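Local structure of protein argonaute 5 (Arabidopsis thaliana, 4G0O) at residues V17-R22 and E63-D68; L79-P84 and G91-I96. The protein is an Argonaute protein of small-RNA-guided gene regulation, whose MID domain recognises the 5' nucleotide of the guide RNA and so sorts small RNAs. One frame throughout, in Å; residues are numbered along the deposited sequence.

Contact 1. Residues V17-R22 and E63-D68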
# COMPACT_ATOMS: atom_id res chain seq x y z
N VAL A 17 -4.00 -4.79 2.96
CA VAL A 17 -4.05 -5.62 4.15
C VAL A 17 -3.80 -4.78 5.37
O VAL A 17 -2.92 -3.91 5.36
CB VAL A 17 -2.97 -6.71 4.15
CG1 VAL A 17 -3.27 -7.78 5.18
CG2 VAL A 17 -2.90 -7.32 2.82
N SER A 18 -4.56 -5.05 6.42
CA SER A 18 -4.37 -4.35 7.67
C SER A 18 -4.07 -5.31 8.82
O SER A 18 -4.83 -6.23 9.09
CB SER A 18 -5.61 -3.53 8.01
OG SER A 18 -5.52 -3.05 9.33
N PHE A 19 -2.95 -5.06 9.49
CA PHE A 19 -2.62 -5.78 10.70
C PHE A 19 -2.87 -4.91 11.93
O PHE A 19 -2.40 -5.20 13.03
CB PHE A 19 -1.17 -6.25 10.67
CG PHE A 19 -0.84 -7.10 9.46
CD1 PHE A 19 -0.04 -6.60 8.44
CD2 PHE A 19 -1.35 -8.38 9.34
CE1 PHE A 19 0.26 -7.38 7.33
CE2 PHE A 19 -1.06 -9.16 8.23
CZ PHE A 19 -0.25 -8.66 7.23
N SER A 20 -3.59 -3.81 11.75
CA SER A 20 -3.88 -2.92 12.87
C SER A 20 -5.20 -3.29 13.51
O SER A 20 -6.18 -3.56 12.82
CB SER A 20 -3.94 -1.47 12.43
OG SER A 20 -4.44 -0.67 13.49
N THR A 21 -5.22 -3.28 14.83
CA THR A 21 -6.42 -3.60 15.58
C THR A 21 -7.15 -2.32 16.00
O THR A 21 -8.38 -2.29 16.20
CB THR A 21 -6.04 -4.39 16.83
OG1 THR A 21 -5.46 -5.64 16.43
CG2 THR A 21 -7.25 -4.64 17.68
N ARG A 22 -6.38 -1.25 16.11
CA ARG A 22 -6.86 -0.04 16.75
C ARG A 22 -7.82 0.76 15.87
O ARG A 22 -8.76 1.37 16.37
CB ARG A 22 -5.67 0.83 17.12
CG ARG A 22 -5.74 1.34 18.52
CD ARG A 22 -5.22 0.31 19.51
NE ARG A 22 -3.81 0.55 19.81
CZ ARG A 22 -3.36 1.54 20.58
NH1 ARG A 22 -4.22 2.40 21.13
NH2 ARG A 22 -2.06 1.68 20.79
N GLU A 63 2.37 -14.13 8.46
CA GLU A 63 2.86 -15.13 7.52
C GLU A 63 1.70 -15.71 6.71
O GLU A 63 1.77 -15.75 5.48
CB GLU A 63 3.65 -16.23 8.26
CG GLU A 63 4.91 -15.74 9.01
CD GLU A 63 4.64 -15.22 10.42
OE1 GLU A 63 5.57 -15.22 11.25
OE2 GLU A 63 3.50 -14.79 10.72
N GLU A 64 0.64 -16.13 7.40
CA GLU A 64 -0.58 -16.68 6.78
C GLU A 64 -1.27 -15.76 5.77
O GLU A 64 -1.59 -16.18 4.66
CB GLU A 64 -1.60 -17.08 7.87
CG GLU A 64 -2.88 -17.74 7.35
CD GLU A 64 -4.19 -17.00 7.69
OE1 GLU A 64 -4.28 -15.77 7.42
OE2 GLU A 64 -5.14 -17.66 8.21
N ALA A 65 -1.52 -14.51 6.18
CA ALA A 65 -2.24 -13.54 5.35
C ALA A 65 -1.47 -13.21 4.09
O ALA A 65 -2.03 -13.21 3.00
CB ALA A 65 -2.50 -12.26 6.14
N LEU A 66 -0.19 -12.94 4.24
CA LEU A 66 0.63 -12.55 3.10
C LEU A 66 0.66 -13.68 2.08
O LEU A 66 0.46 -13.45 0.88
CB LEU A 66 2.05 -12.21 3.58
CG LEU A 66 2.48 -10.74 3.76
CD1 LEU A 66 1.35 -9.70 3.58
CD2 LEU A 66 3.21 -10.56 5.08
N LEU A 67 0.87 -14.91 2.54
CA LEU A 67 0.94 -16.03 1.61
C LEU A 67 -0.43 -16.31 0.99
O LEU A 67 -0.52 -16.72 -0.16
CB LEU A 67 1.51 -17.29 2.27
CG LEU A 67 1.62 -18.49 1.31
CD1 LEU A 67 2.74 -18.29 0.30
CD2 LEU A 67 1.78 -19.81 2.06
N ASP A 68 -1.49 -16.05 1.74
CA ASP A 68 -2.84 -16.23 1.20
C ASP A 68 -3.09 -15.24 0.07
O ASP A 68 -3.55 -15.59 -1.01
CB ASP A 68 -3.88 -16.04 2.30
CG ASP A 68 -5.31 -16.17 1.80
OD1 ASP A 68 -6.14 -15.31 2.16
OD2 ASP A 68 -5.60 -17.14 1.06
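The Phe19 ring turns its far edge to helix 62-72, meeting Ala65 and Leu66 there near the plane of the ring. Ala65 CB lies 4.0 Å from Phe19 CE2, and Leu66 CD1 lies 4.1 Å from Phe19 CZ, so two methyl groups of successive helical residues touch neighbouring ring carbons. Over one face sits Val17 CG1, 3.8 Å from Phe19 CZ and two residues earlier in the same chain segment. On the other side of the ring plane are Ile93 of helix 90-101 and Pro84. This is the hydrophobic interior of the Rossmann-like alpha/beta fold of the MID domain: helix 62-72 packs against the carboxyl end of strand 7-18, a strand of the parallel sheet with strand 78-82 as a neighbour. CG of Phe19 stands beside the backbone N and anti to the carbonyl carbon (chi1 -56°), which swings the ring toward the helix just as the chain leaves the strand. The Leu66 side chain crosses that of Phe19 at about a right angle. Its chi2 of 7° is nearly eclipsed, so the placing of CD1 may be less certain. Leu66 also touches Leu79 of strand 78-82, and Cys57 bridges the two sides by packing on both Phe19 and Ala65. The contact is wholly apolar and buried, with the helical carboxylates set away from it; Asp68, for instance, forms a salt bridge with Arg72. Polar bonds shape the backbone on both flanks of Phe19. Ser20 OG is hydrogen-bonded to Asp85 OD2, and an ST turn spans Ser18 to Ser20 around Phe19, closed where Ser20 N donates to Ser18 OG over 3.2 Å at an angle of 155°.

Contact 2. Residues L79-P84 and G91-I96. With SO4 (sulfate ion), chain C.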
# COMPACT_ATOMS: atom_id res chain seq x y z
N LEU A 79 0.78 -4.23 -2.98
CA LEU A 79 0.03 -4.51 -1.76
C LEU A 79 0.19 -3.33 -0.85
O LEU A 79 1.32 -2.97 -0.48
CB LEU A 79 0.61 -5.71 -1.02
CG LEU A 79 -0.39 -6.65 -0.32
CD1 LEU A 79 0.26 -7.40 0.85
CD2 LEU A 79 -1.65 -5.93 0.09
N ILE A 80 -0.92 -2.72 -0.46
CA ILE A 80 -0.84 -1.63 0.49
C ILE A 80 -0.97 -2.26 1.85
O ILE A 80 -2.01 -2.85 2.18
CB ILE A 80 -1.95 -0.59 0.30
CG1 ILE A 80 -1.82 0.12 -1.05
CG2 ILE A 80 -1.92 0.44 1.43
CD1 ILE A 80 -3.13 0.73 -1.51
N VAL A 81 0.09 -2.16 2.65
CA VAL A 81 0.06 -2.82 3.95
C VAL A 81 -0.14 -1.84 5.09
O VAL A 81 0.65 -0.90 5.25
CB VAL A 81 1.33 -3.62 4.20
CG1 VAL A 81 1.42 -4.01 5.68
CG2 VAL A 81 1.35 -4.83 3.31
N ILE A 82 -1.18 -2.05 5.89
CA ILE A 82 -1.28 -1.29 7.14
C ILE A 82 -0.63 -2.08 8.28
O ILE A 82 -1.10 -3.14 8.68
CB ILE A 82 -2.73 -0.88 7.48
CG1 ILE A 82 -3.31 0.02 6.38
CG2 ILE A 82 -2.79 -0.12 8.79
CD1 ILE A 82 -4.82 0.24 6.54
N LEU A 83 0.46 -1.52 8.81
CA LEU A 83 1.30 -2.18 9.82
C LEU A 83 0.60 -2.38 11.16
O LEU A 83 -0.32 -1.65 11.51
CB LEU A 83 2.57 -1.34 10.06
CG LEU A 83 3.51 -1.17 8.87
CD1 LEU A 83 4.50 -0.03 9.13
CD2 LEU A 83 4.21 -2.51 8.60
N PRO A 84 1.07 -3.37 11.93
CA PRO A 84 0.53 -3.58 13.28
C PRO A 84 0.63 -2.31 14.11
O PRO A 84 1.38 -1.39 13.76
CB PRO A 84 1.46 -4.65 13.84
CG PRO A 84 1.87 -5.42 12.66
CD PRO A 84 2.05 -4.40 11.57
N GLY A 91 10.35 -5.38 9.42
CA GLY A 91 11.37 -6.20 8.79
C GLY A 91 10.81 -7.53 8.30
O GLY A 91 11.03 -7.92 7.16
N LYS A 92 10.09 -8.22 9.18
CA LYS A 92 9.41 -9.45 8.82
C LYS A 92 8.53 -9.27 7.57
O LYS A 92 8.61 -10.06 6.62
CB LYS A 92 8.56 -9.96 9.99
CG LYS A 92 7.98 -11.34 9.74
CD LYS A 92 6.74 -11.63 10.59
CE LYS A 92 7.07 -12.14 11.99
NZ LYS A 92 5.84 -12.29 12.82
N ILE A 93 7.70 -8.22 7.57
CA ILE A 93 6.77 -8.01 6.46
C ILE A 93 7.47 -7.74 5.14
O ILE A 93 7.06 -8.25 4.10
CB ILE A 93 5.76 -6.88 6.76
CG1 ILE A 93 4.93 -7.23 8.00
CG2 ILE A 93 4.84 -6.62 5.56
CD1 ILE A 93 4.02 -6.13 8.46
N LYS A 94 8.53 -6.93 5.17
CA LYS A 94 9.23 -6.59 3.93
C LYS A 94 9.95 -7.80 3.40
O LYS A 94 9.92 -8.07 2.19
CB LYS A 94 10.24 -5.48 4.17
CG LYS A 94 9.62 -4.15 4.48
CD LYS A 94 9.51 -3.27 3.24
CE LYS A 94 8.09 -3.24 2.66
NZ LYS A 94 8.05 -2.53 1.33
N ARG A 95 10.60 -8.52 4.31
CA ARG A 95 11.29 -9.76 3.97
C ARG A 95 10.33 -10.72 3.27
O ARG A 95 10.63 -11.26 2.21
CB ARG A 95 11.89 -10.40 5.24
CG ARG A 95 12.32 -11.86 5.04
CD ARG A 95 12.90 -12.52 6.29
NE ARG A 95 11.92 -12.66 7.37
CZ ARG A 95 11.00 -13.61 7.44
NH1 ARG A 95 10.16 -13.67 8.47
NH2 ARG A 95 10.91 -14.52 6.47
N ILE A 96 9.15 -10.91 3.84
CA ILE A 96 8.19 -11.86 3.29
C ILE A 96 7.72 -11.40 1.91
O ILE A 96 7.67 -12.18 0.96
CB ILE A 96 6.98 -12.03 4.22
CG1 ILE A 96 7.39 -12.80 5.47
CG2 ILE A 96 5.83 -12.74 3.49
CD1 ILE A 96 6.36 -12.75 6.58
S SO4 C . 8.56 1.98 2.44
O1 SO4 C . 8.14 2.82 3.58
O2 SO4 C . 8.06 0.60 2.67
O3 SO4 C . 8.04 2.56 1.19
O4 SO4 C . 10.02 1.99 2.33
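Ile93 of helix 90-101 packs its side chain against Val81, in strand 78-82, and against Leu83 and Pro84, which follow the strand. Strand and helix are the first two elements of a beta-alpha-beta unit completed by strand 105-108, part of the Rossmann-like core of the MID domain. The apolar contacts divide between the two branches of Ile93. Its longer branch runs out extended (chi2 174°) and brings CD1 to 3.6 Å from Leu83 CD2, the closest approach between the segments. The same CD1 lies 4.1 Å from Pro84 CD. Its shorter branch, CG2, is anti to the backbone N and meets Val81 CG1 at 4.3 Å. Cys107 of strand 105-108 touches Val81, Leu83 and Ile93 alike, so the neighbouring strand of the sheet extends the same cluster.

The polar contacts belong to the next residue, Lys94, which reaches for a sulfate ion. Its chain bends at chi2 and chi3 (-97° and 102°), which carries NZ to the sulfate. Lys94 NZ is hydrogen-bonded to Ser105 OG, while Lys131 NZ binds the same sulfate. The ion probably came from the crystallisation liquor, but its two lysines are consistent with the pocket that holds the guide's 5' phosphate in Argonaute MID domains. The bond from Lys94 is weak, with NZ 3.4 Å from sulfate O2.

In the fold
Contact 1 closes before contact 2 opens along the chain, helix 62-72 leading on to strand 78-82. Their centres are about 8 Å apart, on the same side of the domain's centre, and both reach the one parallel sheet, where strands 7-18 and 78-82 are neighbours. Backbone bonds join them directly: Val17 O to Ile82 N at 2.6 Å and Phe19 N to Ile82 O at 2.8 Å, both probable. Leu66 and Ile96 also bring the two helices together. The shared core thus joins both helices to the sheet. From it starts the loop joining strand 78-82 to helix 90-101, probably the nucleotide specificity loop, and Lys94 of that helix lies at the sulfate.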